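Local coordinates for armadillo repeat protein arm00016 (Synthetic construct, PDB 4D4E) that is a computationally designed armadillo repeat protein that stacks helices into an elongated solenoid, probably as a scaffold for modular peptide recognition, at residues Gln16-Leu21 and Leu56-Lys61; Gln38-Gly43 and Gln48-Ala53; Asn80-Asn85 and Ala121-Gly126. All coordinates share one frame; numbering follows the deposited sequence.

Contact 1. Residues Gln16-Leu21 and Leu56-Lys61; sequences QMVQQL and LSPLVK
The ring of P58 is met by two aliphatic side chains, V18 and L21, at different attitudes. L21 lies across it at about a right angle, its CD1 methyl 4.2 Å from P58 CB; V18 passes it on an oblique line, with V18 CG1 4.0 Å from P58 CG. The valine branch is placed by its first torsion: CG1 stands anti to the backbone N (chi1 163°), beside the carbonyl carbon, which puts this branch against the ring. L21 CD1 also approaches the end of L59, lying 4.2 Å from L59 CD2, so this one methyl rests against both P58 and L59. The residue types suit their positions. A proline fits the first turn of helix 56-61, where its missing N-H costs no helical bond, and its rigid ring gives a fixed apolar surface. L21 presents a branched end that also touches L36 of helix 26-40, while L59 continues to L33, I78 and I81. No hydrogen bond crosses between the segments. With all three closest approaches at or above 4.0 Å, the contact rests on nondirectional van der Waals packing and the exclusion of water.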
# COMPACT_ATOMS: atom_id res chain seq x y z
N GLN A 16 22.55 -12.07 -15.80
CA GLN A 16 23.44 -10.99 -16.06
C GLN A 16 22.86 -9.66 -15.55
O GLN A 16 23.55 -8.85 -14.87
CB GLN A 16 23.67 -10.93 -17.58
CG GLN A 16 24.82 -10.05 -18.01
CD GLN A 16 25.93 -10.00 -16.97
OE1 GLN A 16 26.09 -9.01 -16.25
NE2 GLN A 16 26.70 -11.08 -16.89
N MET A 17 21.62 -9.40 -15.88
CA MET A 17 21.02 -8.16 -15.40
C MET A 17 20.95 -8.08 -13.86
O MET A 17 21.21 -7.01 -13.27
CB MET A 17 19.69 -7.98 -16.06
CG MET A 17 18.82 -6.88 -15.52
SD MET A 17 17.13 -7.31 -16.01
CE MET A 17 16.71 -8.44 -14.69
N VAL A 18 20.60 -9.19 -13.21
CA VAL A 18 20.58 -9.24 -11.75
C VAL A 18 21.94 -8.91 -11.12
O VAL A 18 22.02 -8.17 -10.12
CB VAL A 18 20.11 -10.62 -11.22
CG1 VAL A 18 20.50 -10.81 -9.73
CG2 VAL A 18 18.60 -10.78 -11.46
N GLN A 19 23.01 -9.47 -11.69
CA GLN A 19 24.35 -9.14 -11.26
C GLN A 19 24.65 -7.63 -11.31
O GLN A 19 25.31 -7.09 -10.41
CB GLN A 19 25.38 -9.87 -12.10
CG GLN A 19 26.64 -10.15 -11.31
CD GLN A 19 27.80 -10.50 -12.22
OE1 GLN A 19 27.60 -10.78 -13.40
NE2 GLN A 19 29.01 -10.50 -11.67
N GLN A 20 24.15 -6.96 -12.36
CA GLN A 20 24.41 -5.54 -12.55
C GLN A 20 23.76 -4.64 -11.50
O GLN A 20 24.22 -3.52 -11.31
CB GLN A 20 24.01 -5.09 -13.95
CG GLN A 20 24.92 -5.69 -15.01
CD GLN A 20 24.37 -5.52 -16.41
OE1 GLN A 20 23.20 -5.13 -16.61
NE2 GLN A 20 25.21 -5.79 -17.41
N LEU A 21 22.71 -5.13 -10.82
CA LEU A 21 22.14 -4.42 -9.65
C LEU A 21 23.18 -4.23 -8.53
O LEU A 21 23.02 -3.37 -7.68
CB LEU A 21 20.91 -5.17 -9.08
CG LEU A 21 19.75 -5.42 -10.05
CD1 LEU A 21 18.61 -6.06 -9.31
CD2 LEU A 21 19.26 -4.11 -10.74
N LEU A 56 15.13 -10.69 -6.30
CA LEU A 56 14.54 -10.10 -5.11
C LEU A 56 15.45 -9.60 -3.99
O LEU A 56 15.35 -8.43 -3.56
CB LEU A 56 13.44 -11.05 -4.53
CG LEU A 56 12.02 -10.81 -5.03
CD1 LEU A 56 11.87 -10.80 -6.52
CD2 LEU A 56 11.05 -11.83 -4.41
N SER A 57 16.37 -10.43 -3.53
CA SER A 57 17.30 -9.94 -2.49
C SER A 57 18.05 -8.73 -2.94
O SER A 57 18.08 -7.74 -2.24
CB SER A 57 18.29 -11.02 -2.01
OG SER A 57 17.86 -11.37 -0.73
N PRO A 58 18.65 -8.78 -4.15
CA PRO A 58 19.43 -7.60 -4.59
C PRO A 58 18.54 -6.32 -4.75
O PRO A 58 18.98 -5.19 -4.43
CB PRO A 58 20.08 -8.04 -5.92
CG PRO A 58 19.85 -9.49 -6.06
CD PRO A 58 18.83 -9.95 -5.03
N LEU A 59 17.28 -6.50 -5.14
CA LEU A 59 16.37 -5.38 -5.19
C LEU A 59 16.10 -4.78 -3.83
O LEU A 59 16.14 -3.58 -3.70
CB LEU A 59 15.05 -5.74 -5.86
CG LEU A 59 14.75 -5.61 -7.32
CD1 LEU A 59 13.25 -5.85 -7.39
CD2 LEU A 59 15.09 -4.20 -7.85
N VAL A 60 15.77 -5.59 -2.82
CA VAL A 60 15.56 -5.12 -1.44
C VAL A 60 16.81 -4.39 -0.90
O VAL A 60 16.70 -3.44 -0.12
CB VAL A 60 15.23 -6.32 -0.49
CG1 VAL A 60 15.16 -5.87 0.97
CG2 VAL A 60 13.91 -6.96 -0.89
N LYS A 61 18.00 -4.90 -1.25
CA LYS A 61 19.22 -4.31 -0.77
C LYS A 61 19.47 -2.93 -1.37
O LYS A 61 20.17 -2.12 -0.74
CB LYS A 61 20.40 -5.24 -1.05
CG LYS A 61 21.68 -4.79 -0.38
CD LYS A 61 22.87 -5.18 -1.24
CE LYS A 61 24.03 -4.21 -1.07
NZ LYS A 61 24.84 -4.35 -2.30

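Contact 2. Residues Gln38-Gly43 and Gln48-Ala53; sequences QIASGG and QKLIEA
One residue before I39, which packs on L50 of the facing helix, the carbonyl oxygen Q38 O is gripped by two donors of S41. The serine hydroxyl gives the shorter bond, S41 OG to Q38 O at 2.6 Å, and the backbone S41 N adds one of 3.2 Å. Both come from the same face of the carbonyl plane, the hydroxyl tilted 29° from it, and together they tie S41 back to Q38. G42 N then bonds to I39 O at 2.7 Å; glycine suits this place because a side chain would crowd that same oxygen. Across the contact L50 holds its CG anti to its own carbonyl carbon (chi1 -75°), sending its isobutyl end over I39 and A40. L50 CG meets I39 CG2 at 3.8 Å, and L50 CD1 sits on the backbone of A40, 3.7 Å from A40 N, an approach that the small alanine permits. Trading the leucine for an alanine here would probably open a gap between I39, A40 and M17, which also touches L50 from helix 14-20. Such packing is consistent with the armadillo-type helical solenoid, in which successive helices meet through apolar side chains across short turns.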
# COMPACT_ATOMS: atom_id res chain seq x y z
N GLN A 38 11.17 -2.75 -16.27
CA GLN A 38 10.40 -3.09 -17.47
C GLN A 38 9.75 -4.50 -17.34
O GLN A 38 8.53 -4.64 -17.53
CB GLN A 38 11.32 -3.01 -18.67
CG GLN A 38 10.63 -2.71 -19.99
CD GLN A 38 11.34 -3.33 -21.18
OE1 GLN A 38 12.48 -3.82 -21.07
NE2 GLN A 38 10.67 -3.33 -22.33
N ILE A 39 10.55 -5.51 -16.98
CA ILE A 39 10.06 -6.87 -16.87
C ILE A 39 9.02 -6.98 -15.78
O ILE A 39 7.95 -7.52 -16.00
CB ILE A 39 11.25 -7.86 -16.70
CG1 ILE A 39 12.10 -7.86 -18.00
CG2 ILE A 39 10.75 -9.25 -16.40
CD1 ILE A 39 13.60 -8.01 -17.78
N ALA A 40 9.31 -6.44 -14.61
CA ALA A 40 8.38 -6.41 -13.45
C ALA A 40 6.99 -5.84 -13.78
O ALA A 40 6.01 -6.21 -13.14
CB ALA A 40 9.01 -5.64 -12.30
N SER A 41 6.92 -4.96 -14.80
CA SER A 41 5.63 -4.41 -15.25
C SER A 41 4.92 -5.31 -16.26
O SER A 41 3.77 -5.05 -16.58
CB SER A 41 5.75 -2.97 -15.78
OG SER A 41 6.69 -2.91 -16.84
N GLY A 42 5.60 -6.36 -16.76
CA GLY A 42 4.95 -7.44 -17.51
C GLY A 42 4.03 -8.15 -16.53
O GLY A 42 3.90 -7.73 -15.38
N GLY A 43 3.40 -9.22 -16.94
CA GLY A 43 2.55 -9.93 -15.97
C GLY A 43 3.30 -10.76 -14.92
O GLY A 43 4.50 -10.55 -14.68
N GLN A 48 7.75 -13.95 -12.39
CA GLN A 48 8.23 -15.25 -11.96
C GLN A 48 9.65 -15.49 -12.45
O GLN A 48 10.49 -16.04 -11.70
CB GLN A 48 7.27 -16.37 -12.43
CG GLN A 48 7.53 -17.68 -11.74
CD GLN A 48 7.57 -17.51 -10.23
OE1 GLN A 48 6.80 -16.72 -9.67
NE2 GLN A 48 8.44 -18.28 -9.57
N LYS A 49 9.94 -15.08 -13.67
CA LYS A 49 11.29 -15.14 -14.18
C LYS A 49 12.28 -14.37 -13.27
O LYS A 49 13.40 -14.82 -12.97
CB LYS A 49 11.33 -14.53 -15.56
CG LYS A 49 10.24 -15.12 -16.47
CD LYS A 49 10.42 -14.73 -17.93
CE LYS A 49 11.39 -15.69 -18.59
NZ LYS A 49 11.54 -15.52 -20.07
N LEU A 50 11.84 -13.21 -12.81
CA LEU A 50 12.66 -12.36 -11.97
C LEU A 50 12.96 -13.00 -10.63
O LEU A 50 14.10 -12.91 -10.13
CB LEU A 50 11.95 -11.04 -11.69
CG LEU A 50 11.92 -10.05 -12.87
CD1 LEU A 50 11.09 -8.84 -12.48
CD2 LEU A 50 13.35 -9.67 -13.28
N ILE A 51 11.93 -13.64 -10.05
CA ILE A 51 12.08 -14.40 -8.84
C ILE A 51 13.09 -15.55 -9.01
O ILE A 51 14.02 -15.72 -8.20
CB ILE A 51 10.70 -14.88 -8.33
CG1 ILE A 51 9.94 -13.69 -7.75
CG2 ILE A 51 10.88 -15.94 -7.26
CD1 ILE A 51 8.48 -13.99 -7.44
N GLU A 52 12.95 -16.28 -10.11
CA GLU A 52 13.78 -17.42 -10.37
C GLU A 52 15.21 -17.08 -10.78
O GLU A 52 16.09 -17.95 -10.69
CB GLU A 52 13.08 -18.31 -11.36
CG GLU A 52 11.95 -19.06 -10.66
CD GLU A 52 11.01 -19.66 -11.65
OE1 GLU A 52 11.20 -19.33 -12.84
OE2 GLU A 52 10.12 -20.45 -11.24
N ALA A 53 15.44 -15.83 -11.18
CA ALA A 53 16.79 -15.38 -11.48
C ALA A 53 17.43 -14.74 -10.24
O ALA A 53 18.55 -14.18 -10.34
CB ALA A 53 16.82 -14.41 -12.68

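Contact 3. Residues Asn80-Asn85 and Ala121-Gly126; sequences NIAAGN and ANIAAG
With CG anti to its own carbonyl carbon (chi1 -68°), N122 lays CB against A82 and brings its amide toward A79 and A83; I123 has CG1 in the same relation (chi1 -64°), directed at the same methyl. A82 CB nestles in the corner they form, 3.7 Å from N122 CB and 3.8 Å from I123 CG1. A small residue such as alanine suits so close an approach: A82 CA and N122 CA are 5.4 Å apart. The amide end of N122 has N122 ND2 4.0 Å from A83 CB, while its hydrogen bond goes to A79 O, just before the segment. A modelled water appears to bridge A82 O and N122 O, but its bonds to them are too short to carry weight. Beyond A82 the chain makes a type I turn from I81 to G84; a side chain at G84 would clash with I81 O, which is why glycine suits it, and N85 then caps helix 86-94. The contact joins two long helices, 68-81 and 110-124. L92 of helix 86-94 touches A82, I89 of that helix meets I123, and helix 98-103 supplies L98 and L101, which touch I123. N164 of helix 152-166 bonds through its ND2 to A121 O, the same asparagine-to-carbonyl link that N122 makes to A79 O.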
# COMPACT_ATOMS: atom_id res chain seq x y z
N ASN A 80 5.76 -3.32 -8.22
CA ASN A 80 5.25 -4.05 -9.36
C ASN A 80 5.30 -5.57 -9.13
O ASN A 80 4.35 -6.26 -9.50
CB ASN A 80 5.98 -3.67 -10.63
CG ASN A 80 5.30 -2.55 -11.41
OD1 ASN A 80 4.09 -2.37 -11.34
ND2 ASN A 80 6.08 -1.83 -12.22
N ILE A 81 6.36 -6.06 -8.49
CA ILE A 81 6.45 -7.50 -8.07
C ILE A 81 5.30 -7.86 -7.10
O ILE A 81 4.65 -8.90 -7.26
CB ILE A 81 7.88 -7.83 -7.48
CG1 ILE A 81 8.91 -7.71 -8.60
CG2 ILE A 81 7.95 -9.19 -6.78
CD1 ILE A 81 10.30 -7.40 -8.11
N ALA A 82 5.01 -6.96 -6.17
CA ALA A 82 3.99 -7.14 -5.16
C ALA A 82 2.56 -7.11 -5.70
O ALA A 82 1.64 -7.46 -4.96
CB ALA A 82 4.15 -6.12 -4.08
N ALA A 83 2.38 -6.68 -6.96
CA ALA A 83 1.06 -6.77 -7.67
C ALA A 83 0.89 -8.18 -8.25
O ALA A 83 -0.01 -8.42 -9.04
CB ALA A 83 1.00 -5.72 -8.79
N GLY A 84 1.79 -9.12 -7.90
CA GLY A 84 1.73 -10.48 -8.42
C GLY A 84 0.86 -11.30 -7.54
O GLY A 84 0.15 -10.78 -6.67
N ASN A 85 0.88 -12.61 -7.74
CA ASN A 85 0.00 -13.49 -6.98
C ASN A 85 0.58 -13.58 -5.57
O ASN A 85 1.65 -13.00 -5.30
CB ASN A 85 -0.12 -14.85 -7.67
CG ASN A 85 1.20 -15.60 -7.74
OD1 ASN A 85 1.96 -15.71 -6.76
ND2 ASN A 85 1.47 -16.14 -8.90
N ALA A 121 0.70 -1.06 -0.13
CA ALA A 121 -0.69 -1.26 -0.58
C ALA A 121 -0.82 -2.57 -1.35
O ALA A 121 -1.78 -3.34 -1.11
CB ALA A 121 -1.27 -0.08 -1.39
N ASN A 122 0.12 -2.83 -2.25
CA ASN A 122 0.07 -4.06 -3.03
C ASN A 122 0.24 -5.30 -2.18
O ASN A 122 -0.50 -6.33 -2.36
CB ASN A 122 1.06 -4.01 -4.18
CG ASN A 122 0.66 -2.99 -5.23
OD1 ASN A 122 -0.47 -2.50 -5.20
ND2 ASN A 122 1.54 -2.70 -6.15
N ILE A 123 1.23 -5.24 -1.30
CA ILE A 123 1.44 -6.31 -0.37
C ILE A 123 0.20 -6.54 0.50
O ILE A 123 -0.22 -7.69 0.66
CB ILE A 123 2.63 -6.07 0.54
CG1 ILE A 123 3.91 -6.02 -0.30
CG2 ILE A 123 2.71 -7.25 1.52
CD1 ILE A 123 5.07 -5.33 0.39
N ALA A 124 -0.41 -5.45 1.00
CA ALA A 124 -1.63 -5.59 1.79
C ALA A 124 -2.80 -6.16 1.02
O ALA A 124 -3.79 -6.60 1.66
CB ALA A 124 -2.02 -4.31 2.49
N ALA A 125 -2.72 -6.15 -0.32
CA ALA A 125 -3.78 -6.74 -1.14
C ALA A 125 -3.55 -8.27 -1.18
O ALA A 125 -4.31 -9.00 -1.83
CB ALA A 125 -3.83 -6.14 -2.56
N GLY A 126 -2.51 -8.75 -0.50
CA GLY A 126 -2.28 -10.21 -0.41
C GLY A 126 -3.25 -10.91 0.56
O GLY A 126 -4.39 -10.51 0.73
O HOH W 1 -0.83 -7.06 -4.74

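All three contacts lie between helices of one solenoid, and none has a direct hydrogen bond across its segments. Contact 2 is the most buried and is nested in the chain loop closed by contact 1. The two meet where M17 touches L50 and I39, and where L56 packs on I51. Contacts 1 and 2 are both apolar across their segments, contact 2 adding serine and glycine polar bonds within one segment. Contact 1, near the N-terminal end, is partly buried; so is contact 3, nearer the middle of the chain, which differs in its asparagine. Contacts 2 and 3 both involve long helices followed by glycine turns, and adjoin through A40, S41 and N80; L59 of contact 1 reaches I81.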